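Local coordinates for protein tyrosine--tRNA ligase (Archaeoglobus fulgidus, PDB 2CYB) that probably charges tRNA(Tyr) with tyrosine, first activating the amino acid with ATP as Tyr-AMP and then passing it to the acceptor end of the tRNA, at residues G43-G48 against I223-P228; H49-Q54 against L202-L207; V208-Q213 against R237-P242; P261-I266 against A305-M310. All blocks are in the same frame, centred on the assembly; numbering follows the deposited sequence.

Contact 1. Residues G43-G48 against I223-P228; sequences GEIHLG and ISVRDP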
loop_
_atom_site.group_PDB
_atom_site.type_symbol
_atom_site.label_atom_id
_atom_site.label_comp_id
_atom_site.label_asym_id
_atom_site.label_seq_id
_atom_site.Cartn_x
_atom_site.Cartn_y
_atom_site.Cartn_z
ATOM N N GLY A 43 -22.527 9.189 4.236
ATOM C CA GLY A 43 -23.976 9.221 4.160
ATOM C C GLY A 43 -24.541 10.404 4.927
ATOM O O GLY A 43 -25.620 10.906 4.614
ATOM N N GLU A 44 -23.805 10.855 5.936
ATOM C CA GLU A 44 -24.253 11.981 6.738
ATOM C C GLU A 44 -23.307 13.159 6.682
ATOM O O GLU A 44 -22.163 13.065 7.116
ATOM C CB GLU A 44 -24.418 11.579 8.202
ATOM C CG GLU A 44 -25.453 10.511 8.461
ATOM C CD GLU A 44 -26.043 10.626 9.852
ATOM O OE1 GLU A 44 -26.858 11.547 10.069
ATOM O OE2 GLU A 44 -25.684 9.808 10.728
ATOM N N ILE A 45 -23.792 14.271 6.145
ATOM C CA ILE A 45 -23.002 15.492 6.086
ATOM C C ILE A 45 -23.407 16.242 7.356
ATOM O O ILE A 45 -24.594 16.430 7.607
ATOM C CB ILE A 45 -23.369 16.334 4.842
ATOM C CG1 ILE A 45 -23.085 15.538 3.564
ATOM C CG2 ILE A 45 -22.583 17.628 4.838
ATOM C CD1 ILE A 45 -21.641 15.089 3.420
ATOM N N HIS A 46 -22.434 16.650 8.166
ATOM C CA HIS A 46 -22.738 17.348 9.412
ATOM C C HIS A 46 -21.969 18.657 9.589
ATOM O O HIS A 46 -21.281 19.115 8.677
ATOM C CB HIS A 46 -22.475 16.423 10.604
ATOM C CG HIS A 46 -21.106 15.824 10.617
ATOM N ND1 HIS A 46 -19.963 16.576 10.800
ATOM C CD2 HIS A 46 -20.690 14.544 10.472
ATOM C CE1 HIS A 46 -18.907 15.786 10.769
ATOM N NE2 HIS A 46 -19.320 14.545 10.572
ATOM N N LEU A 47 -22.097 19.263 10.767
ATOM C CA LEU A 47 -21.424 20.527 11.038
ATOM C C LEU A 47 -19.924 20.446 10.820
ATOM O O LEU A 47 -19.299 21.439 10.446
ATOM C CB LEU A 47 -21.719 21.000 12.467
ATOM C CG LEU A 47 -23.164 21.454 12.698
ATOM C CD1 LEU A 47 -23.340 21.924 14.138
ATOM C CD2 LEU A 47 -23.502 22.575 11.734
ATOM N N GLY A 48 -19.350 19.269 11.052
ATOM C CA GLY A 48 -17.921 19.097 10.855
ATOM C C GLY A 48 -17.541 19.391 9.415
ATOM O O GLY A 48 -16.539 20.056 9.156
ATOM N N ILE A 223 -24.882 17.465 14.760
ATOM C CA ILE A 223 -26.039 17.849 13.955
ATOM C C ILE A 223 -25.784 17.590 12.471
ATOM O O ILE A 223 -24.773 18.024 11.922
ATOM C CB ILE A 223 -26.370 19.346 14.150
ATOM C CG1 ILE A 223 -26.826 19.584 15.592
ATOM C CG2 ILE A 223 -27.434 19.788 13.150
ATOM C CD1 ILE A 223 -27.059 21.035 15.936
ATOM N N SER A 224 -26.711 16.892 11.826
ATOM C CA SER A 224 -26.585 16.572 10.408
ATOM C C SER A 224 -27.439 17.515 9.580
ATOM O O SER A 224 -28.436 18.044 10.070
ATOM C CB SER A 224 -27.029 15.129 10.159
ATOM O OG SER A 224 -26.387 14.247 11.060
ATOM N N VAL A 225 -27.054 17.720 8.324
ATOM C CA VAL A 225 -27.796 18.617 7.436
ATOM C C VAL A 225 -29.187 18.082 7.140
ATOM O O VAL A 225 -30.012 18.770 6.540
ATOM C CB VAL A 225 -27.079 18.805 6.080
ATOM C CG1 VAL A 225 -25.699 19.399 6.296
ATOM C CG2 VAL A 225 -26.997 17.467 5.346
ATOM N N ARG A 226 -29.442 16.850 7.563
ATOM C CA ARG A 226 -30.728 16.216 7.323
ATOM C C ARG A 226 -31.629 16.262 8.556
ATOM O O ARG A 226 -32.800 15.899 8.483
ATOM C CB ARG A 226 -30.501 14.767 6.887
ATOM C CG ARG A 226 -31.602 14.171 6.036
ATOM C CD ARG A 226 -31.252 12.740 5.638
ATOM N NE ARG A 226 -32.287 12.122 4.815
ATOM C CZ ARG A 226 -32.617 12.532 3.594
ATOM N NH1 ARG A 226 -31.991 13.565 3.044
ATOM N NH2 ARG A 226 -33.576 11.907 2.922
ATOM N N ASP A 227 -31.089 16.701 9.692
ATOM C CA ASP A 227 -31.899 16.786 10.902
ATOM C C ASP A 227 -33.051 17.781 10.715
ATOM O O ASP A 227 -32.848 18.909 10.260
ATOM C CB ASP A 227 -31.056 17.226 12.107
ATOM C CG ASP A 227 -30.183 16.114 12.661
ATOM O OD1 ASP A 227 -30.570 14.931 12.557
ATOM O OD2 ASP A 227 -29.114 16.427 13.228
ATOM N N PRO A 228 -34.284 17.363 11.045
ATOM C CA PRO A 228 -35.430 18.266 10.900
ATOM C C PRO A 228 -35.375 19.362 11.972
ATOM O O PRO A 228 -34.787 19.168 13.044
ATOM C CB PRO A 228 -36.624 17.332 11.072
ATOM C CG PRO A 228 -36.099 16.291 12.017
ATOM C CD PRO A 228 -34.719 16.019 11.468
#

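Contact 2. Residues H49-Q54 against L202-L207; sequences HMMTVQ and LHTPIL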
loop_
_atom_site.group_PDB
_atom_site.type_symbol
_atom_site.label_atom_id
_atom_site.label_comp_id
_atom_site.label_asym_id
_atom_site.label_seq_id
_atom_site.Cartn_x
_atom_site.Cartn_y
_atom_site.Cartn_z
ATOM N N HIS A 49 -18.341 18.889 8.476
ATOM C CA HIS A 49 -18.097 19.121 7.055
ATOM C C HIS A 49 -18.263 20.601 6.761
ATOM O O HIS A 49 -17.477 21.191 6.018
ATOM C CB HIS A 49 -19.105 18.354 6.198
ATOM C CG HIS A 49 -18.978 16.870 6.296
ATOM N ND1 HIS A 49 -18.113 16.140 5.509
ATOM C CD2 HIS A 49 -19.591 15.978 7.107
ATOM C CE1 HIS A 49 -18.200 14.863 5.832
ATOM N NE2 HIS A 49 -19.091 14.738 6.800
ATOM N N MET A 50 -19.307 21.190 7.339
ATOM C CA MET A 50 -19.601 22.604 7.134
ATOM C C MET A 50 -18.464 23.499 7.623
ATOM O O MET A 50 -18.340 24.644 7.198
ATOM C CB MET A 50 -20.921 22.966 7.822
ATOM C CG MET A 50 -22.121 22.253 7.209
ATOM S SD MET A 50 -23.705 22.569 8.010
ATOM C CE MET A 50 -23.997 21.018 8.818
ATOM N N MET A 51 -17.630 22.962 8.503
ATOM C CA MET A 51 -16.484 23.696 9.033
ATOM C C MET A 51 -15.511 24.003 7.887
ATOM O O MET A 51 -15.108 25.156 7.681
ATOM C CB MET A 51 -15.775 22.842 10.085
ATOM C CG MET A 51 -14.481 23.425 10.618
ATOM S SD MET A 51 -14.764 24.887 11.621
ATOM C CE MET A 51 -16.013 24.298 12.653
ATOM N N THR A 52 -15.141 22.963 7.143
ATOM C CA THR A 52 -14.214 23.113 6.031
ATOM C C THR A 52 -14.901 23.678 4.800
ATOM O O THR A 52 -14.265 24.327 3.970
ATOM C CB THR A 52 -13.517 21.768 5.683
ATOM O OG1 THR A 52 -14.495 20.735 5.508
ATOM C CG2 THR A 52 -12.545 21.373 6.791
ATOM N N VAL A 53 -16.201 23.442 4.676
ATOM C CA VAL A 53 -16.934 23.980 3.538
ATOM C C VAL A 53 -16.943 25.503 3.640
ATOM O O VAL A 53 -16.710 26.206 2.651
ATOM C CB VAL A 53 -18.381 23.456 3.501
ATOM C CG1 VAL A 53 -19.230 24.319 2.581
ATOM C CG2 VAL A 53 -18.391 22.010 3.011
ATOM N N GLN A 54 -17.196 26.009 4.844
ATOM C CA GLN A 54 -17.228 27.452 5.065
ATOM C C GLN A 54 -15.872 28.066 4.740
ATOM O O GLN A 54 -15.802 29.158 4.180
ATOM C CB GLN A 54 -17.618 27.772 6.518
ATOM C CG GLN A 54 -17.578 29.269 6.874
ATOM C CD GLN A 54 -18.579 30.100 6.088
ATOM O OE1 GLN A 54 -18.225 31.116 5.489
ATOM N NE2 GLN A 54 -19.837 29.677 6.094
ATOM N N LEU A 202 -3.722 24.957 5.450
ATOM C CA LEU A 202 -4.580 25.734 6.341
ATOM C C LEU A 202 -5.407 24.726 7.126
ATOM O O LEU A 202 -6.163 23.949 6.549
ATOM C CB LEU A 202 -5.499 26.657 5.536
ATOM C CG LEU A 202 -6.387 27.596 6.367
ATOM C CD1 LEU A 202 -6.795 28.787 5.524
ATOM C CD2 LEU A 202 -7.613 26.852 6.879
ATOM N N HIS A 203 -5.261 24.732 8.444
ATOM C CA HIS A 203 -5.983 23.778 9.271
ATOM C C HIS A 203 -7.092 24.394 10.109
ATOM O O HIS A 203 -6.913 25.435 10.735
ATOM C CB HIS A 203 -5.001 23.055 10.180
ATOM C CG HIS A 203 -3.954 22.283 9.436
ATOM N ND1 HIS A 203 -2.641 22.218 9.848
ATOM C CD2 HIS A 203 -4.034 21.533 8.313
ATOM C CE1 HIS A 203 -1.955 21.462 9.010
ATOM N NE2 HIS A 203 -2.777 21.035 8.069
ATOM N N THR A 204 -8.242 23.735 10.113
ATOM C CA THR A 204 -9.381 24.201 10.892
ATOM C C THR A 204 -9.421 23.392 12.184
ATOM O O THR A 204 -8.931 22.264 12.243
ATOM C CB THR A 204 -10.690 23.996 10.127
ATOM O OG1 THR A 204 -10.796 22.624 9.729
ATOM C CG2 THR A 204 -10.724 24.876 8.888
ATOM N N PRO A 205 -9.988 23.966 13.250
ATOM C CA PRO A 205 -10.044 23.215 14.505
ATOM C C PRO A 205 -11.017 22.046 14.422
ATOM O O PRO A 205 -11.908 22.028 13.574
ATOM C CB PRO A 205 -10.485 24.272 15.519
ATOM C CG PRO A 205 -11.320 25.205 14.697
ATOM C CD PRO A 205 -10.533 25.325 13.412
ATOM N N ILE A 206 -10.836 21.063 15.292
ATOM C CA ILE A 206 -11.733 19.912 15.319
ATOM C C ILE A 206 -12.906 20.251 16.243
ATOM O O ILE A 206 -12.707 20.573 17.410
ATOM C CB ILE A 206 -11.015 18.657 15.855
ATOM C CG1 ILE A 206 -9.834 18.302 14.943
ATOM C CG2 ILE A 206 -11.997 17.503 15.959
ATOM C CD1 ILE A 206 -10.201 18.139 13.481
ATOM N N LEU A 207 -14.123 20.185 15.715
ATOM C CA LEU A 207 -15.311 20.506 16.499
ATOM C C LEU A 207 -15.673 19.442 17.523
ATOM O O LEU A 207 -15.827 18.272 17.181
ATOM C CB LEU A 207 -16.514 20.708 15.580
ATOM C CG LEU A 207 -16.606 21.980 14.748
ATOM C CD1 LEU A 207 -17.878 21.921 13.904
ATOM C CD2 LEU A 207 -16.618 23.206 15.665
#

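Contact 3. Residues V208-Q213 against R237-P242; sequences VGLDGQ and RKAYCP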
loop_
_atom_site.group_PDB
_atom_site.type_symbol
_atom_site.label_atom_id
_atom_site.label_comp_id
_atom_site.label_asym_id
_atom_site.label_seq_id
_atom_site.Cartn_x
_atom_site.Cartn_y
_atom_site.Cartn_z
ATOM N N VAL A 208 -15.816 19.844 18.780
ATOM C CA VAL A 208 -16.199 18.888 19.807
ATOM C C VAL A 208 -17.679 18.599 19.600
ATOM O O VAL A 208 -18.399 19.399 18.992
ATOM C CB VAL A 208 -15.975 19.449 21.226
ATOM C CG1 VAL A 208 -14.526 19.873 21.381
ATOM C CG2 VAL A 208 -16.915 20.621 21.490
ATOM N N GLY A 209 -18.130 17.450 20.084
ATOM C CA GLY A 209 -19.529 17.091 19.938
ATOM C C GLY A 209 -20.439 17.893 20.853
ATOM O O GLY A 209 -19.971 18.575 21.760
ATOM N N LEU A 210 -21.743 17.797 20.612
ATOM C CA LEU A 210 -22.751 18.518 21.388
ATOM C C LEU A 210 -22.699 18.291 22.898
ATOM O O LEU A 210 -23.184 19.125 23.665
ATOM C CB LEU A 210 -24.143 18.167 20.861
ATOM C CG LEU A 210 -24.412 18.637 19.426
ATOM C CD1 LEU A 210 -25.742 18.096 18.934
ATOM C CD2 LEU A 210 -24.392 20.158 19.378
ATOM N N ASP A 211 -22.114 17.173 23.323
ATOM C CA ASP A 211 -22.000 16.860 24.746
ATOM C C ASP A 211 -20.684 17.348 25.352
ATOM O O ASP A 211 -20.412 17.108 26.527
ATOM C CB ASP A 211 -22.124 15.352 24.973
ATOM C CG ASP A 211 -21.232 14.551 24.044
ATOM O OD1 ASP A 211 -20.120 15.030 23.727
ATOM O OD2 ASP A 211 -21.641 13.442 23.637
ATOM N N GLY A 212 -19.865 18.020 24.549
ATOM C CA GLY A 212 -18.602 18.532 25.054
ATOM C C GLY A 212 -17.452 17.557 24.919
ATOM O O GLY A 212 -16.331 17.841 25.351
ATOM N N GLN A 213 -17.728 16.402 24.328
ATOM C CA GLN A 213 -16.704 15.387 24.127
ATOM C C GLN A 213 -16.449 15.190 22.641
ATOM O O GLN A 213 -17.080 15.835 21.803
ATOM C CB GLN A 213 -17.126 14.068 24.770
ATOM C CG GLN A 213 -17.147 14.112 26.291
ATOM C CD GLN A 213 -17.325 12.737 26.910
ATOM O OE1 GLN A 213 -18.328 12.063 26.678
ATOM N NE2 GLN A 213 -16.344 12.313 27.703
ATOM N N ARG A 237 -30.996 22.044 22.576
ATOM C CA ARG A 237 -31.561 22.180 23.912
ATOM C C ARG A 237 -30.792 21.390 24.969
ATOM O O ARG A 237 -30.509 21.911 26.047
ATOM C CB ARG A 237 -33.038 21.758 23.905
ATOM C CG ARG A 237 -33.687 21.669 25.285
ATOM C CD ARG A 237 -35.179 22.006 25.224
ATOM N NE ARG A 237 -35.854 21.397 24.080
ATOM C CZ ARG A 237 -35.995 20.087 23.893
ATOM N NH1 ARG A 237 -36.626 19.637 22.815
ATOM N NH2 ARG A 237 -35.512 19.225 24.780
ATOM N N LYS A 238 -30.433 20.144 24.673
ATOM C CA LYS A 238 -29.712 19.347 25.660
ATOM C C LYS A 238 -28.197 19.373 25.517
ATOM O O LYS A 238 -27.484 18.650 26.214
ATOM C CB LYS A 238 -30.214 17.900 25.639
ATOM C CG LYS A 238 -30.351 17.295 24.257
ATOM C CD LYS A 238 -30.925 15.882 24.328
ATOM C CE LYS A 238 -32.259 15.854 25.065
ATOM N NZ LYS A 238 -33.236 16.817 24.483
ATOM N N ALA A 239 -27.694 20.221 24.632
ATOM C CA ALA A 239 -26.254 20.302 24.434
ATOM C C ALA A 239 -25.528 20.860 25.650
ATOM O O ALA A 239 -26.092 21.614 26.447
ATOM C CB ALA A 239 -25.942 21.156 23.208
ATOM N N TYR A 240 -24.267 20.468 25.782
ATOM C CA TYR A 240 -23.410 20.935 26.857
ATOM C C TYR A 240 -23.098 22.398 26.543
ATOM O O TYR A 240 -22.647 22.717 25.441
ATOM C CB TYR A 240 -22.124 20.107 26.867
ATOM C CG TYR A 240 -21.015 20.642 27.742
ATOM C CD1 TYR A 240 -21.178 20.760 29.120
ATOM C CD2 TYR A 240 -19.782 20.994 27.193
ATOM C CE1 TYR A 240 -20.137 21.212 29.933
ATOM C CE2 TYR A 240 -18.737 21.445 27.994
ATOM C CZ TYR A 240 -18.920 21.550 29.361
ATOM O OH TYR A 240 -17.883 21.982 30.156
ATOM N N CYS A 241 -23.350 23.285 27.500
ATOM C CA CYS A 241 -23.099 24.709 27.295
ATOM C C CYS A 241 -22.871 25.405 28.625
ATOM O O CYS A 241 -23.754 26.099 29.133
ATOM C CB CYS A 241 -24.283 25.356 26.565
ATOM S SG CYS A 241 -24.045 27.089 26.071
ATOM N N PRO A 242 -21.678 25.225 29.210
ATOM C CA PRO A 242 -21.308 25.831 30.493
ATOM C C PRO A 242 -21.353 27.354 30.447
ATOM O O PRO A 242 -20.722 27.979 29.595
ATOM C CB PRO A 242 -19.899 25.296 30.732
ATOM C CG PRO A 242 -19.370 25.120 29.335
ATOM C CD PRO A 242 -20.541 24.481 28.641
#

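Contact 4. Residues P261-I266 against A305-M310; sequences PRFGKI and AKYLNM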
loop_
_atom_site.group_PDB
_atom_site.type_symbol
_atom_site.label_atom_id
_atom_site.label_comp_id
_atom_site.label_asym_id
_atom_site.label_seq_id
_atom_site.Cartn_x
_atom_site.Cartn_y
_atom_site.Cartn_z
ATOM N N PRO A 261 -20.133 33.733 10.413
ATOM C CA PRO A 261 -19.500 33.818 9.089
ATOM C C PRO A 261 -20.518 33.871 7.956
ATOM O O PRO A 261 -20.283 34.501 6.928
ATOM C CB PRO A 261 -18.647 32.552 9.036
ATOM C CG PRO A 261 -18.205 32.406 10.466
ATOM C CD PRO A 261 -19.512 32.665 11.220
ATOM N N ARG A 262 -21.656 33.217 8.151
ATOM C CA ARG A 262 -22.685 33.181 7.126
ATOM C C ARG A 262 -23.704 34.308 7.198
ATOM O O ARG A 262 -24.147 34.807 6.165
ATOM C CB ARG A 262 -23.402 31.830 7.162
ATOM C CG ARG A 262 -22.537 30.704 6.643
ATOM C CD ARG A 262 -23.124 29.336 6.908
ATOM N NE ARG A 262 -22.417 28.325 6.131
ATOM C CZ ARG A 262 -22.422 28.279 4.801
ATOM N NH1 ARG A 262 -23.100 29.184 4.105
ATOM N NH2 ARG A 262 -21.740 27.336 4.165
ATOM N N PHE A 263 -24.076 34.718 8.407
ATOM C CA PHE A 263 -25.068 35.781 8.544
ATOM C C PHE A 263 -24.531 37.180 8.807
ATOM O O PHE A 263 -25.211 38.165 8.522
ATOM C CB PHE A 263 -26.078 35.430 9.635
ATOM C CG PHE A 263 -26.940 34.246 9.303
ATOM C CD1 PHE A 263 -26.507 32.952 9.582
ATOM C CD2 PHE A 263 -28.181 34.424 8.699
ATOM C CE1 PHE A 263 -27.299 31.848 9.263
ATOM C CE2 PHE A 263 -28.984 33.322 8.374
ATOM C CZ PHE A 263 -28.537 32.033 8.658
ATOM N N GLY A 264 -23.328 37.277 9.359
ATOM C CA GLY A 264 -22.760 38.588 9.631
ATOM C C GLY A 264 -23.016 39.059 11.050
ATOM O O GLY A 264 -22.191 39.745 11.657
ATOM N N LYS A 265 -24.171 38.685 11.581
ATOM C CA LYS A 265 -24.549 39.055 12.934
ATOM C C LYS A 265 -25.614 38.076 13.391
ATOM O O LYS A 265 -26.225 37.389 12.573
ATOM C CB LYS A 265 -25.117 40.478 12.964
ATOM C CG LYS A 265 -26.374 40.668 12.122
ATOM C CD LYS A 265 -26.104 40.415 10.643
ATOM C CE LYS A 265 -27.359 40.582 9.794
ATOM N NZ LYS A 265 -27.885 41.976 9.809
ATOM N N ILE A 266 -25.835 38.003 14.695
ATOM C CA ILE A 266 -26.858 37.107 15.210
ATOM C C ILE A 266 -27.715 37.839 16.235
ATOM O O ILE A 266 -27.205 38.417 17.199
ATOM C CB ILE A 266 -26.236 35.846 15.838
ATOM C CG1 ILE A 266 -27.340 34.949 16.406
ATOM C CG2 ILE A 266 -25.229 36.238 16.910
ATOM C CD1 ILE A 266 -26.834 33.620 16.946
ATOM N N ALA A 305 -30.235 27.688 17.529
ATOM C CA ALA A 305 -31.116 26.717 16.888
ATOM C C ALA A 305 -31.889 27.366 15.746
ATOM O O ALA A 305 -32.064 26.768 14.683
ATOM C CB ALA A 305 -32.090 26.119 17.917
ATOM N N LYS A 306 -32.356 28.595 15.962
ATOM C CA LYS A 306 -33.115 29.293 14.929
ATOM C C LYS A 306 -32.274 29.599 13.691
ATOM O O LYS A 306 -32.717 29.382 12.561
ATOM C CB LYS A 306 -33.698 30.596 15.482
ATOM C CG LYS A 306 -34.417 31.429 14.435
ATOM C CD LYS A 306 -34.953 32.729 15.017
ATOM C CE LYS A 306 -35.607 33.572 13.932
ATOM N NZ LYS A 306 -36.096 34.882 14.451
ATOM N N TYR A 307 -31.066 30.115 13.893
ATOM C CA TYR A 307 -30.213 30.429 12.758
ATOM C C TYR A 307 -29.743 29.167 12.042
ATOM O O TYR A 307 -29.700 29.122 10.810
ATOM C CB TYR A 307 -29.009 31.257 13.202
ATOM C CG TYR A 307 -29.322 32.729 13.334
ATOM C CD1 TYR A 307 -29.945 33.232 14.473
ATOM C CD2 TYR A 307 -29.019 33.615 12.300
ATOM C CE1 TYR A 307 -30.260 34.589 14.583
ATOM C CE2 TYR A 307 -29.330 34.967 12.399
ATOM C CZ TYR A 307 -29.947 35.448 13.541
ATOM O OH TYR A 307 -30.240 36.789 13.647
ATOM N N LEU A 308 -29.392 28.143 12.812
ATOM C CA LEU A 308 -28.939 26.897 12.211
ATOM C C LEU A 308 -30.079 26.319 11.380
ATOM O O LEU A 308 -29.859 25.823 10.276
ATOM C CB LEU A 308 -28.509 25.898 13.290
ATOM C CG LEU A 308 -27.821 24.622 12.795
ATOM C CD1 LEU A 308 -26.644 24.972 11.879
ATOM C CD2 LEU A 308 -27.333 23.823 13.992
ATOM N N ASN A 309 -31.302 26.395 11.899
ATOM C CA ASN A 309 -32.446 25.877 11.155
ATOM C C ASN A 309 -32.687 26.663 9.875
ATOM O O ASN A 309 -33.137 26.102 8.875
ATOM C CB ASN A 309 -33.712 25.867 12.018
ATOM C CG ASN A 309 -33.835 24.600 12.837
ATOM O OD1 ASN A 309 -33.457 23.522 12.377
ATOM N ND2 ASN A 309 -34.373 24.715 14.047
ATOM N N MET A 310 -32.390 27.958 9.895
ATOM C CA MET A 310 -32.568 28.773 8.701
ATOM C C MET A 310 -31.544 28.314 7.671
ATOM O O MET A 310 -31.838 28.192 6.482
ATOM C CB MET A 310 -32.353 30.259 9.019
ATOM C CG MET A 310 -33.446 30.875 9.877
ATOM S SD MET A 310 -33.323 32.679 9.969
ATOM C CE MET A 310 -32.105 32.845 11.241
#

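Contact 1. Residues G43-G48 against I223-P228
I45 and V225 carry the apolar half of this contact, and their branched side chains cross obliquely. I45 turns CG2 to one methyl of V225, CG1, and CB to the other, with CB 3.8 Å from V225 CG2. V225 lets both methyls take part because CG2 stands between its backbone N and carbonyl carbon while CG1 lies anti to that carbonyl carbon (chi1 -60°). Both residues are buried and also rest on V96 of helix 83-99; the branch at CB lets each cover apolar neighbours on two sides. With an alanine in place of V225, the methyls that pack on I45 and V96 are gone, which would probably leave a gap beside I45 CB and CG2. L47 and I223 instead lie side by side and point the same way, L47 CD1 being 4.0 Å from I223 CB.

Two backbone bonds flank the H46–S224 bridge: V225 N gives a nearly straight bond to I45 O (2.9 Å), and L47 N a more bent one to I223 O (3.2 Å). On the polar side, S224 OG lies 2.9 Å from E44 OE1, although its proton has another acceptor within reach; the other carboxylate oxygen of E44 is bonded to the hydroxyl of Y222. H46 brings CB close to I223 O and swings its ring back over its own chain (chi1 53°), where ND1 accepts from G48 N in the ring plane at 2.8 Å. The histidine thus acts as N-cap of helix 47-61. This loop running into a helix is the HIGH region of class I aminoacyl-tRNA synthetases, here held by the segment that follows the KMSKS loop.

Contact 2. Residues H49-Q54 against L202-L207
M51 and T52 present one side of helix 47-61 to T204, at the end of strand 200-204, in a helix-on-sheet contact of the Rossmann fold. The helix begins with the HIGH region and lies against the mixed sheet, T52 also touching V37 of strand 34-39.

The dense part is made by M51. Its CG stands anti to the backbone N (chi1 174°), and the chain then bends at chi2, so that the flexible thioether passes T204 in the opposite direction. M51 CG is 3.9 Å from T204 CB. The side chain points its end toward L207, but CE is modelled too close to that isopropyl group, which makes the fine detail there doubtful. Y257 of helix 250-263 adds a further wall, touching both M51 and P205. A long, unbranched methionine suits a place where a helix must reach across to a chain leaving its strand.

Toward the outside the contact thins. P205 is partly exposed, and the exposed I206 turns away from the helix toward I178 and D179. H203 also points away from the helix, but into buried surroundings, where its ring nitrogens bond E16 and H184.

T52 makes a second, lighter touch on T204. Its hydroxyl is hydrogen-bonded to Y39 OH, and the side chains of T52 and T204 cross at about a right angle, with T52 CG2 3.6 Å from T204 OG1.

Contact 3. Residues V208-Q213 against R237-P242
Y240 lays the CD2 side of its ring obliquely against the backbone of G212, CD2 lying 3.5 Å from G212 CA. The ring arrives there because CG stands anti to the backbone N (chi1 168°), which sets the ring beside G212 while CB rests 3.5 Å from D211 C. A carbon of its own segment, P242 CD, sits over the centre of one ring face. Glycine is called for at position 212 twice over: its positive phi would jam a CB against the preceding carbonyl oxygen, and that same CB would run into Y240 CD2.

Next to the ring the two backbones join. Y240 N donates to L210 O in a short bond of 2.7 Å, nearly straight at 163°, and A239 CA approaches the same oxygen. The small side chain of A239 fits beside this bond, its CB 4.2 Å from L210 CB; it also touches I251 of helix 250-263. A239 O and R237 O both accept from the amine of K301, which anchors the segment to helix 297-319.

The opposing loop is shaped from within. G212 N bonds to G209 O, closing a type I turn, and G209 N bonds to Q213 O, the pattern of a type I turn with a G1 beta bulge. D211 OD1 accepts from Q213 N at 2.8 Å, forming an Asx turn for which aspartate is well suited, and the same OD1 is also bonded to N221 ND2. This tight turn leads directly into the KMSKS region of class I synthetases, and the contact fastens it to the chain leaving helix 229-237.

Contact 4. Residues P261-I266 against A305-M310
A T-shaped aromatic pair, F263 with Y307, joins the end of helix 250-263 to helix 297-319 in the helical C-terminal part of the synthetase. The edge of Y307 is directed at the face of F263, with planes at 90° and centroids 4.9 Å apart.

Both faces of the tyrosine ring are covered as well. I266 extends CG1 over one of them in a CH-pi contact, 3.9 Å from the ring centroid; CG1 gets there by lying anti to the backbone N (chi1 178°). M310 CE covers the opposite face, offset toward the rim, from one turn further along the same helix. Tyrosine suits this place because its hydroxyl reaches beyond the packing to bond V267 N, in the short strand 266-268. Were an alanine to stand here, V267 N would probably lose its acceptor and the face of F263 its edge partner. G264, the first residue past the helix, takes a positive phi, which suits glycine, and turns the chain toward I266. K265 O, buried beside Y307 CE2, has no polar partner. Across the T, Y307 CD2 stands 3.6 Å above the ring plane of F263, over its centre.

From the N terminus, the chain passes strand 34-39 and enters the HIGH region, whose residues 43-48 are met 175 residues later by 223-228, closing contact 1. Within that loop, contact 2 brings 49-54 of helix 47-61 to the end of strand 200-204. The chain runs on from 202-207 into 208-213 of contact 3, which closes a short loop holding the KMSKS region and most of helix 229-237; its second half, 237-242, comes after contact 1 has closed, so contacts 1 and 3 cross. Contact 4 closes a later loop of about 40 residues between helices 250-263 and 297-319. Its L308 packs on L47 and I223, tying the C-terminal helices to the Rossmann core.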